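Glycoside Hydrolase (Bacteroides plebeius, PDB 5T3B) is a family 50 glycoside hydrolase of a gut bacterium, probably cleaving glycosidic bonds, by family perhaps those of agarose-type galactans. Local coordinates at residues G248-N253 against V357-Y362; S335-L340 against S345-A350. All blocks are in the same frame, centred on the assembly; numbering follows the deposited sequence.

Interaction 1. Residues G248-N253 against V357-Y362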
loop_
_atom_site.group_PDB
_atom_site.type_symbol
_atom_site.label_atom_id
_atom_site.label_comp_id
_atom_site.label_asym_id
_atom_site.label_seq_id
_atom_site.Cartn_x
_atom_site.Cartn_y
_atom_site.Cartn_z
ATOM N N GLY A 248 -9.498 -3.524 6.252
ATOM C CA GLY A 248 -8.782 -4.769 6.345
ATOM C C GLY A 248 -7.542 -4.549 7.144
ATOM O O GLY A 248 -7.389 -3.545 7.813
ATOM N N PHE A 249 -6.600 -5.527 7.103
ATOM C CA PHE A 249 -5.349 -5.370 7.872
ATOM C C PHE A 249 -4.148 -5.848 7.088
ATOM O O PHE A 249 -4.243 -6.693 6.200
ATOM C CB PHE A 249 -5.405 -6.121 9.208
ATOM C CG PHE A 249 -5.336 -7.642 9.091
ATOM C CD1 PHE A 249 -6.464 -8.381 8.729
ATOM C CD2 PHE A 249 -4.174 -8.305 9.361
ATOM C CE1 PHE A 249 -6.415 -9.735 8.609
ATOM C CE2 PHE A 249 -4.131 -9.662 9.255
ATOM C CZ PHE A 249 -5.238 -10.386 8.840
ATOM N N PHE A 250 -3.002 -5.305 7.476
ATOM C CA PHE A 250 -1.716 -5.749 6.966
ATOM C C PHE A 250 -1.035 -6.539 8.065
ATOM O O PHE A 250 -1.067 -6.149 9.233
ATOM C CB PHE A 250 -0.814 -4.568 6.602
ATOM C CG PHE A 250 -1.517 -3.559 5.738
ATOM C CD1 PHE A 250 -1.718 -3.790 4.377
ATOM C CD2 PHE A 250 -2.032 -2.404 6.301
ATOM C CE1 PHE A 250 -2.420 -2.896 3.631
ATOM C CE2 PHE A 250 -2.757 -1.507 5.554
ATOM C CZ PHE A 250 -2.936 -1.742 4.230
ATOM N N SER A 251 -0.372 -7.641 7.722
ATOM C CA SER A 251 0.238 -8.518 8.747
ATOM C C SER A 251 1.719 -8.176 9.072
ATOM O O SER A 251 2.268 -8.713 10.018
ATOM C CB SER A 251 0.120 -9.971 8.328
ATOM O OG SER A 251 0.741 -10.185 7.101
ATOM N N ASP A 252 2.364 -7.403 8.189
ATOM C CA ASP A 252 3.764 -7.069 8.263
ATOM C C ASP A 252 3.989 -5.972 7.252
ATOM O O ASP A 252 3.069 -5.532 6.556
ATOM C CB ASP A 252 4.651 -8.295 8.052
ATOM C CG ASP A 252 5.018 -9.029 9.312
ATOM O OD1 ASP A 252 5.581 -8.428 10.228
ATOM O OD2 ASP A 252 4.808 -10.290 9.443
ATOM N N ASN A 253 5.252 -5.532 7.182
ATOM C CA ASN A 253 5.625 -4.464 6.284
ATOM C C ASN A 253 7.017 -4.729 5.719
ATOM O O ASN A 253 7.976 -4.867 6.491
ATOM C CB ASN A 253 5.664 -3.136 6.999
ATOM C CG ASN A 253 6.009 -1.953 6.101
ATOM O OD1 ASN A 253 5.410 -1.712 5.055
ATOM N ND2 ASN A 253 7.006 -1.204 6.538
ATOM N N VAL A 357 -6.346 -8.779 -0.949
ATOM C CA VAL A 357 -5.710 -7.766 -1.802
ATOM C C VAL A 357 -4.212 -7.871 -1.500
ATOM O O VAL A 357 -3.842 -7.972 -0.343
ATOM C CB VAL A 357 -6.196 -6.339 -1.491
ATOM C CG1 VAL A 357 -5.576 -5.335 -2.424
ATOM C CG2 VAL A 357 -7.710 -6.256 -1.542
ATOM N N ILE A 358 -3.404 -7.855 -2.548
ATOM C CA ILE A 358 -1.965 -7.852 -2.415
ATOM C C ILE A 358 -1.489 -6.426 -2.181
ATOM O O ILE A 358 -1.756 -5.558 -3.013
ATOM C CB ILE A 358 -1.297 -8.450 -3.650
ATOM C CG1 ILE A 358 -1.821 -9.858 -3.923
ATOM C CG2 ILE A 358 0.220 -8.458 -3.499
ATOM C CD1 ILE A 358 -1.420 -10.408 -5.245
ATOM N N SER A 359 -0.798 -6.146 -1.083
ATOM C CA SER A 359 -0.271 -4.811 -0.889
ATOM C C SER A 359 1.151 -4.734 -1.389
ATOM O O SER A 359 2.006 -5.634 -1.126
ATOM C CB SER A 359 -0.361 -4.402 0.585
ATOM O OG SER A 359 0.076 -5.434 1.460
ATOM N N ILE A 360 1.449 -3.604 -2.047
ATOM C CA ILE A 360 2.767 -3.324 -2.639
ATOM C C ILE A 360 3.150 -1.874 -2.299
ATOM O O ILE A 360 2.407 -0.960 -2.641
ATOM C CB ILE A 360 2.771 -3.570 -4.144
ATOM C CG1 ILE A 360 2.454 -5.106 -4.416
ATOM C CG2 ILE A 360 4.069 -3.102 -4.772
ATOM C CD1 ILE A 360 2.294 -5.467 -5.867
ATOM N N ASN A 361 4.314 -1.703 -1.671
ATOM C CA ASN A 361 4.916 -0.380 -1.530
ATOM C C ASN A 361 5.711 -0.120 -2.798
ATOM O O ASN A 361 6.527 -0.943 -3.128
ATOM C CB ASN A 361 5.836 -0.336 -0.332
ATOM C CG ASN A 361 5.143 -0.493 1.028
ATOM O OD1 ASN A 361 3.936 -0.414 1.145
ATOM N ND2 ASN A 361 5.927 -0.596 2.059
ATOM N N TYR A 362 5.486 0.967 -3.497
ATOM C CA TYR A 362 5.976 1.152 -4.877
ATOM C C TYR A 362 6.932 2.314 -4.982
ATOM O O TYR A 362 6.520 3.459 -5.121
ATOM C CB TYR A 362 4.821 1.271 -5.865
ATOM C CG TYR A 362 5.131 0.774 -7.284
ATOM C CD1 TYR A 362 6.433 0.707 -7.799
ATOM C CD2 TYR A 362 4.117 0.350 -8.144
ATOM C CE1 TYR A 362 6.687 0.221 -9.087
ATOM C CE2 TYR A 362 4.366 -0.096 -9.416
ATOM C CZ TYR A 362 5.654 -0.164 -9.882
ATOM O OH TYR A 362 5.848 -0.632 -11.164
#
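Phe250 brings one border of its ring against Ser359: CD1 lies 3.8 Å from Ser359 OG, with the hydroxyl near the ring plane, and CE1 sits 4.0 Å from Ser359 CB. The contact joins the loop 248-253 to strand 358-361 in the interior of what is consistent with the (beta/alpha)8 barrel of family 50 and its clan GH-A relatives. With CG of Phe250 turned beside its own backbone N (chi1 -50°), the ring leans towards the strand while its backbone bonds with Pro191 and Phe193. Arg336 adds a cation-pi contact to the same ring. Ser359 OG is held by Leu333 O and Arg336 N, so the hydroxyl that borders the ring is also tied into the neighbouring 333-336 backbone. Three residues on from Phe250 and two on from Ser359, two amides meet, their side chains crossing at about a right angle and their planes 54° apart. Asn253 OD1 is shared with Arg336 NE, whereas Asn361 is gripped at both ends of its amide, by Thr388 OG1 at OD1 and by Glu254 OE2 at ND2, which fixes its rotation. Asn361 ND2 donates to Asn253 OD1 over 3.2 Å, arriving 22° off the carbonyl plane.

Interaction 2. Residues S335-L340 against S345-A350. With EDO (1,2-ethanediol), chain L.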
loop_
_atom_site.group_PDB
_atom_site.type_symbol
_atom_site.label_atom_id
_atom_site.label_comp_id
_atom_site.label_asym_id
_atom_site.label_seq_id
_atom_site.Cartn_x
_atom_site.Cartn_y
_atom_site.Cartn_z
ATOM N N SER A 335 1.223 -8.089 3.130
ATOM C CA SER A 335 2.442 -7.763 3.890
ATOM C C SER A 335 3.260 -6.609 3.308
ATOM O O SER A 335 4.352 -6.377 3.808
ATOM C CB SER A 335 3.372 -8.986 3.962
ATOM O OG SER A 335 3.937 -9.309 2.711
ATOM N N ARG A 336 2.714 -5.872 2.346
ATOM C CA ARG A 336 3.351 -4.630 1.888
ATOM C C ARG A 336 4.714 -4.955 1.251
ATOM O O ARG A 336 5.763 -4.652 1.775
ATOM C CB ARG A 336 3.396 -3.604 3.002
ATOM C CG ARG A 336 2.074 -3.444 3.719
ATOM C CD ARG A 336 2.166 -2.713 5.038
ATOM N NE ARG A 336 2.627 -1.351 4.847
ATOM C CZ ARG A 336 1.824 -0.362 4.492
ATOM N NH1 ARG A 336 2.323 0.846 4.248
ATOM N NH2 ARG A 336 0.518 -0.519 4.449
ATOM N N LEU A 337 4.619 -5.651 0.111
ATOM C CA LEU A 337 5.797 -6.109 -0.608
ATOM C C LEU A 337 6.513 -4.926 -1.166
ATOM O O LEU A 337 5.930 -3.893 -1.469
ATOM C CB LEU A 337 5.361 -7.053 -1.763
ATOM C CG LEU A 337 4.752 -8.394 -1.286
ATOM C CD1 LEU A 337 3.980 -9.032 -2.407
ATOM C CD2 LEU A 337 5.846 -9.325 -0.780
ATOM N N HIS A 338 7.836 -5.075 -1.362
ATOM C CA HIS A 338 8.658 -3.969 -1.775
ATOM C C HIS A 338 9.841 -4.495 -2.565
ATOM O O HIS A 338 9.913 -5.693 -2.861
ATOM C CB HIS A 338 9.091 -3.106 -0.579
ATOM C CG HIS A 338 10.166 -3.731 0.219
ATOM N ND1 HIS A 338 10.142 -5.041 0.615
ATOM C CD2 HIS A 338 11.313 -3.205 0.709
ATOM C CE1 HIS A 338 11.240 -5.320 1.279
ATOM N NE2 HIS A 338 11.977 -4.214 1.350
ATOM N N SER A 339 10.781 -3.603 -2.903
ATOM C CA SER A 339 12.133 -4.016 -3.311
ATOM C C SER A 339 12.072 -5.082 -4.407
ATOM O O SER A 339 11.292 -4.984 -5.374
ATOM C CB SER A 339 12.955 -4.422 -2.013
ATOM O OG SER A 339 14.273 -4.878 -2.281
ATOM N N LEU A 340 12.900 -6.097 -4.230
ATOM C CA LEU A 340 12.903 -7.261 -5.138
ATOM C C LEU A 340 11.692 -8.209 -4.966
ATOM O O LEU A 340 11.187 -8.726 -5.964
ATOM C CB LEU A 340 14.203 -8.023 -5.026
ATOM C CG LEU A 340 15.459 -7.286 -5.334
ATOM C CD1 LEU A 340 16.648 -8.183 -5.166
ATOM C CD2 LEU A 340 15.396 -6.812 -6.739
ATOM N N SER A 345 7.630 -13.497 -9.190
ATOM C CA SER A 345 6.383 -14.081 -9.578
ATOM C C SER A 345 5.928 -15.164 -8.624
ATOM O O SER A 345 4.745 -15.385 -8.500
ATOM C CB SER A 345 6.437 -14.637 -10.992
ATOM O OG SER A 345 7.430 -15.621 -11.127
ATOM N N TYR A 346 6.880 -15.890 -7.996
ATOM C CA TYR A 346 6.469 -16.927 -7.072
ATOM C C TYR A 346 5.806 -16.374 -5.818
ATOM O O TYR A 346 4.917 -16.991 -5.232
ATOM C CB TYR A 346 7.622 -17.837 -6.658
ATOM C CG TYR A 346 8.204 -18.642 -7.795
ATOM C CD1 TYR A 346 7.651 -19.872 -8.130
ATOM C CD2 TYR A 346 9.307 -18.220 -8.486
ATOM C CE1 TYR A 346 8.201 -20.633 -9.141
ATOM C CE2 TYR A 346 9.885 -18.984 -9.480
ATOM C CZ TYR A 346 9.310 -20.175 -9.821
ATOM O OH TYR A 346 9.864 -20.911 -10.813
ATOM N N ILE A 347 6.285 -15.213 -5.367
ATOM C CA ILE A 347 5.699 -14.561 -4.186
ATOM C C ILE A 347 4.321 -13.986 -4.557
ATOM O O ILE A 347 3.365 -14.117 -3.808
ATOM C CB ILE A 347 6.623 -13.487 -3.647
ATOM C CG1 ILE A 347 7.876 -14.116 -3.056
ATOM C CG2 ILE A 347 5.935 -12.615 -2.599
ATOM C CD1 ILE A 347 8.892 -13.152 -2.581
ATOM N N ILE A 348 4.248 -13.351 -5.716
ATOM C CA ILE A 348 2.963 -12.819 -6.184
ATOM C C ILE A 348 1.941 -13.954 -6.339
ATOM O O ILE A 348 0.773 -13.766 -6.003
ATOM C CB ILE A 348 3.092 -11.987 -7.448
ATOM C CG1 ILE A 348 4.035 -10.792 -7.228
ATOM C CG2 ILE A 348 1.755 -11.454 -7.940
ATOM C CD1 ILE A 348 3.568 -9.711 -6.263
ATOM N N LYS A 349 2.365 -15.125 -6.862
ATOM C CA LYS A 349 1.475 -16.263 -6.951
ATOM C C LYS A 349 0.947 -16.665 -5.599
ATOM O O LYS A 349 -0.278 -16.883 -5.409
ATOM C CB LYS A 349 2.157 -17.417 -7.631
ATOM C CG LYS A 349 1.216 -18.605 -7.776
ATOM C CD LYS A 349 1.884 -19.657 -8.667
ATOM C CE LYS A 349 0.926 -20.830 -8.874
ATOM N NZ LYS A 349 1.399 -21.985 -8.092
ATOM N N ALA A 350 1.851 -16.776 -4.625
ATOM C CA ALA A 350 1.405 -17.103 -3.272
ATOM C C ALA A 350 0.424 -16.076 -2.697
ATOM O O ALA A 350 -0.600 -16.397 -2.114
ATOM C CB ALA A 350 2.614 -17.276 -2.380
HETATM C C1 EDO L . 10.640 -15.669 -10.684
HETATM O O1 EDO L . 10.188 -16.007 -11.991
HETATM C C2 EDO L . 11.106 -14.256 -10.836
HETATM O O2 EDO L . 10.007 -13.377 -10.950
#
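Leu337 spreads its two methyls over neighbouring isoleucines on the first turn of helix 345-354, and the contact between the segments is wholly apolar. Its CD2 lies 3.8 Å from Ile347 CG2, while CD1 reaches Ile348 CD1 at 3.9 Å and also borders Ile347 CG2 at 4.1 Å, so the forked end of the leucine straddles the Ile347 branch methyl. The two isoleucines answer differently. Ile347 offers its short branch and turns its extended CG1 arm away from the leucine; its side chain also touches Phe257. Ile348 is bent at its second torsion (chi2 -67°), and the terminal methyl of that folded arm makes the touch, while the Ile348 side chain also packs on Trp376 and Gln379 of helix 370-379. Backbone bonds of Leu337 with Ser359 and Asn361 set it beside strand 358-361, and its side chain, which also touches Ile358, lies between that strand and helix 345-354, consistent with the strand-helix layering of a (beta/alpha)8 barrel. At the start of the helix, polar contacts gather around a 1,2-ethanediol probably left from crystallisation. Ser345 N donates to its O2 at 3.0 Å in a nearly straight bond (172°), and Ser345 OG pairs with its O1 at 2.9 Å. Tyr343 O is another partner of the diol. The diol C1 approaches the Tyr346 ring obliquely, 3.6 Å from Tyr346 CE2, and the tyrosine hydroxyl is hydrogen-bonded to Glu301 OE2.

Overall arrangement
Followed from the N terminus, the chain first lays down 248-253, then passes through helices 264-269, 277-288 and 300-324 to reach 335-340. It turns almost at once into helix 345-354, where interaction 2 closes a short loop of four intervening residues. Strand 358-361 comes next, and its return to 248-253 closes interaction 1 around the whole excursion, so the second contact is nested within the first. Their centres are 10 Å apart and they touch directly, the backbone of one packing on a side chain of the other where Asp252 O lies 3.3 Å from Arg336 CD. Segment 335-340 thus bridges the buried 248-253 loop, the strand and its preceding helix.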